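Local coordinates for vacuolar protein-sorting-associated protein 25 (Homo sapiens, PDB 3HTU) that forms part of the ESCRT-II complex, which is required for multivesicular body formation and for sorting endosomal cargo, at residues F28-L33 with L47-L52. Sequence-based numbering, arbitrary orientation.
Sequences FTLYEL and LDEATL
Leu30 and Glu49 bring the two backbones closest, 7.3 Å between their CA atoms, where the first turns of helices 30-35 and 49-61 meet. Thr29 and Glu32 make a capping box, Glu32 N donating to Thr29 OG1 and Thr29 N to Glu32 OE1 at its anti lone pair. Through those two side-chain oxygens the box also binds the chain of another protein. Asp48 OD2 accepts from Thr51 N, which lies above the carboxylate plane, and at its syn lone pair from Thr51 OG1.

Between the helices the leucines do most of the packing. Leu52 holds CG anti to its backbone N (chi1 174°), and its CD2 methyl reaches the start of the other helix, 3.6 Å from Leu30 O and 3.9 Å from Leu30 CB. Its other methyl, CD1, meets Leu33 CD1 more loosely, at 4.4 Å. On the exposed border the Glu49 chain bends at chi2 and lays OE1 3.5 Å from Leu30 CD1. Leu30 and Leu33 also touch Val76 of strand 75-78, and Leu52 touches Ile14 of helix 7-19, placing the contact in the core of the C-terminal winged-helix domain of VPS25. Leucine packing therefore joins the helix starts, while a salt bridge from Glu49 OE1 to Arg74 probably balances the glutamate's charge.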
# COMPACT_ATOMS: atom_id res chain seq x y z
N PHE A 28 5.64 -1.38 0.58
CA PHE A 28 4.27 -1.43 1.10
C PHE A 28 3.41 -2.30 0.18
O PHE A 28 3.57 -2.25 -1.03
CB PHE A 28 3.65 -0.03 1.16
CG PHE A 28 4.33 0.92 2.10
CD1 PHE A 28 5.38 1.74 1.65
CD2 PHE A 28 3.93 1.02 3.42
CE1 PHE A 28 6.00 2.61 2.50
CE2 PHE A 28 4.56 1.90 4.28
CZ PHE A 28 5.59 2.70 3.82
N THR A 29 2.51 -3.12 0.73
CA THR A 29 1.47 -3.72 -0.10
C THR A 29 0.49 -2.60 -0.48
O THR A 29 0.41 -1.58 0.18
CB THR A 29 0.74 -4.93 0.59
OG1 THR A 29 0.03 -4.49 1.76
CG2 THR A 29 1.76 -6.01 1.02
N LEU A 30 -0.23 -2.78 -1.59
CA LEU A 30 -1.27 -1.84 -1.94
C LEU A 30 -2.36 -1.82 -0.86
O LEU A 30 -2.82 -0.75 -0.45
CB LEU A 30 -1.89 -2.19 -3.29
CG LEU A 30 -1.04 -2.13 -4.57
CD1 LEU A 30 -1.95 -1.73 -5.75
CD2 LEU A 30 0.13 -1.18 -4.44
N TYR A 31 -2.72 -3.00 -0.36
CA TYR A 31 -3.75 -3.09 0.69
C TYR A 31 -3.42 -2.25 1.91
O TYR A 31 -4.27 -1.49 2.37
CB TYR A 31 -4.00 -4.54 1.11
CG TYR A 31 -5.06 -4.72 2.19
CD1 TYR A 31 -6.41 -4.73 1.87
CD2 TYR A 31 -4.69 -4.89 3.52
CE1 TYR A 31 -7.40 -4.92 2.87
CE2 TYR A 31 -5.66 -5.06 4.52
CZ TYR A 31 -7.00 -5.08 4.19
OH TYR A 31 -7.94 -5.25 5.19
N GLU A 32 -2.21 -2.37 2.45
CA GLU A 32 -1.88 -1.70 3.71
C GLU A 32 -1.83 -0.18 3.60
O GLU A 32 -2.02 0.50 4.61
CB GLU A 32 -0.60 -2.24 4.34
CG GLU A 32 0.69 -1.66 3.75
CD GLU A 32 1.89 -2.26 4.40
OE1 GLU A 32 2.68 -2.90 3.70
OE2 GLU A 32 2.01 -2.13 5.63
N LEU A 33 -1.60 0.34 2.40
CA LEU A 33 -1.67 1.79 2.18
C LEU A 33 -3.07 2.33 2.38
O LEU A 33 -3.24 3.45 2.84
CB LEU A 33 -1.16 2.19 0.78
CG LEU A 33 0.36 2.29 0.60
CD1 LEU A 33 0.74 2.60 -0.86
CD2 LEU A 33 1.02 3.31 1.53
N LEU A 47 -9.31 4.65 0.09
CA LEU A 47 -9.13 4.87 -1.36
C LEU A 47 -9.20 3.53 -2.09
O LEU A 47 -8.58 2.57 -1.65
CB LEU A 47 -7.79 5.54 -1.65
CG LEU A 47 -7.61 6.65 -2.70
CD1 LEU A 47 -6.27 6.49 -3.41
CD2 LEU A 47 -8.75 6.74 -3.70
N ASP A 48 -9.96 3.48 -3.18
CA ASP A 48 -10.13 2.27 -3.98
C ASP A 48 -8.80 1.87 -4.68
O ASP A 48 -7.99 2.75 -4.97
CB ASP A 48 -11.26 2.47 -5.02
CG ASP A 48 -10.98 3.62 -5.99
OD1 ASP A 48 -11.06 4.80 -5.58
OD2 ASP A 48 -10.68 3.35 -7.18
N GLU A 49 -8.60 0.58 -4.94
CA GLU A 49 -7.35 0.10 -5.56
C GLU A 49 -7.13 0.77 -6.91
O GLU A 49 -5.99 1.13 -7.24
CB GLU A 49 -7.31 -1.43 -5.74
CG GLU A 49 -5.86 -2.01 -5.78
CD GLU A 49 -5.57 -2.97 -6.96
OE1 GLU A 49 -4.60 -3.76 -6.85
OE2 GLU A 49 -6.29 -2.94 -7.99
N ALA A 50 -8.20 0.91 -7.68
CA ALA A 50 -8.10 1.44 -9.04
C ALA A 50 -7.49 2.84 -9.07
O ALA A 50 -6.60 3.12 -9.88
CB ALA A 50 -9.46 1.43 -9.73
N THR A 51 -7.96 3.71 -8.18
CA THR A 51 -7.49 5.09 -8.11
C THR A 51 -6.10 5.15 -7.46
O THR A 51 -5.28 5.96 -7.86
CB THR A 51 -8.49 5.97 -7.33
OG1 THR A 51 -9.79 5.91 -7.96
CG2 THR A 51 -8.03 7.42 -7.29
N LEU A 52 -5.87 4.28 -6.48
CA LEU A 52 -4.57 4.13 -5.83
C LEU A 52 -3.49 3.76 -6.84
O LEU A 52 -2.39 4.30 -6.79
CB LEU A 52 -4.64 3.06 -4.73
CG LEU A 52 -3.33 2.67 -4.05
CD1 LEU A 52 -2.86 3.81 -3.16
CD2 LEU A 52 -3.48 1.36 -3.27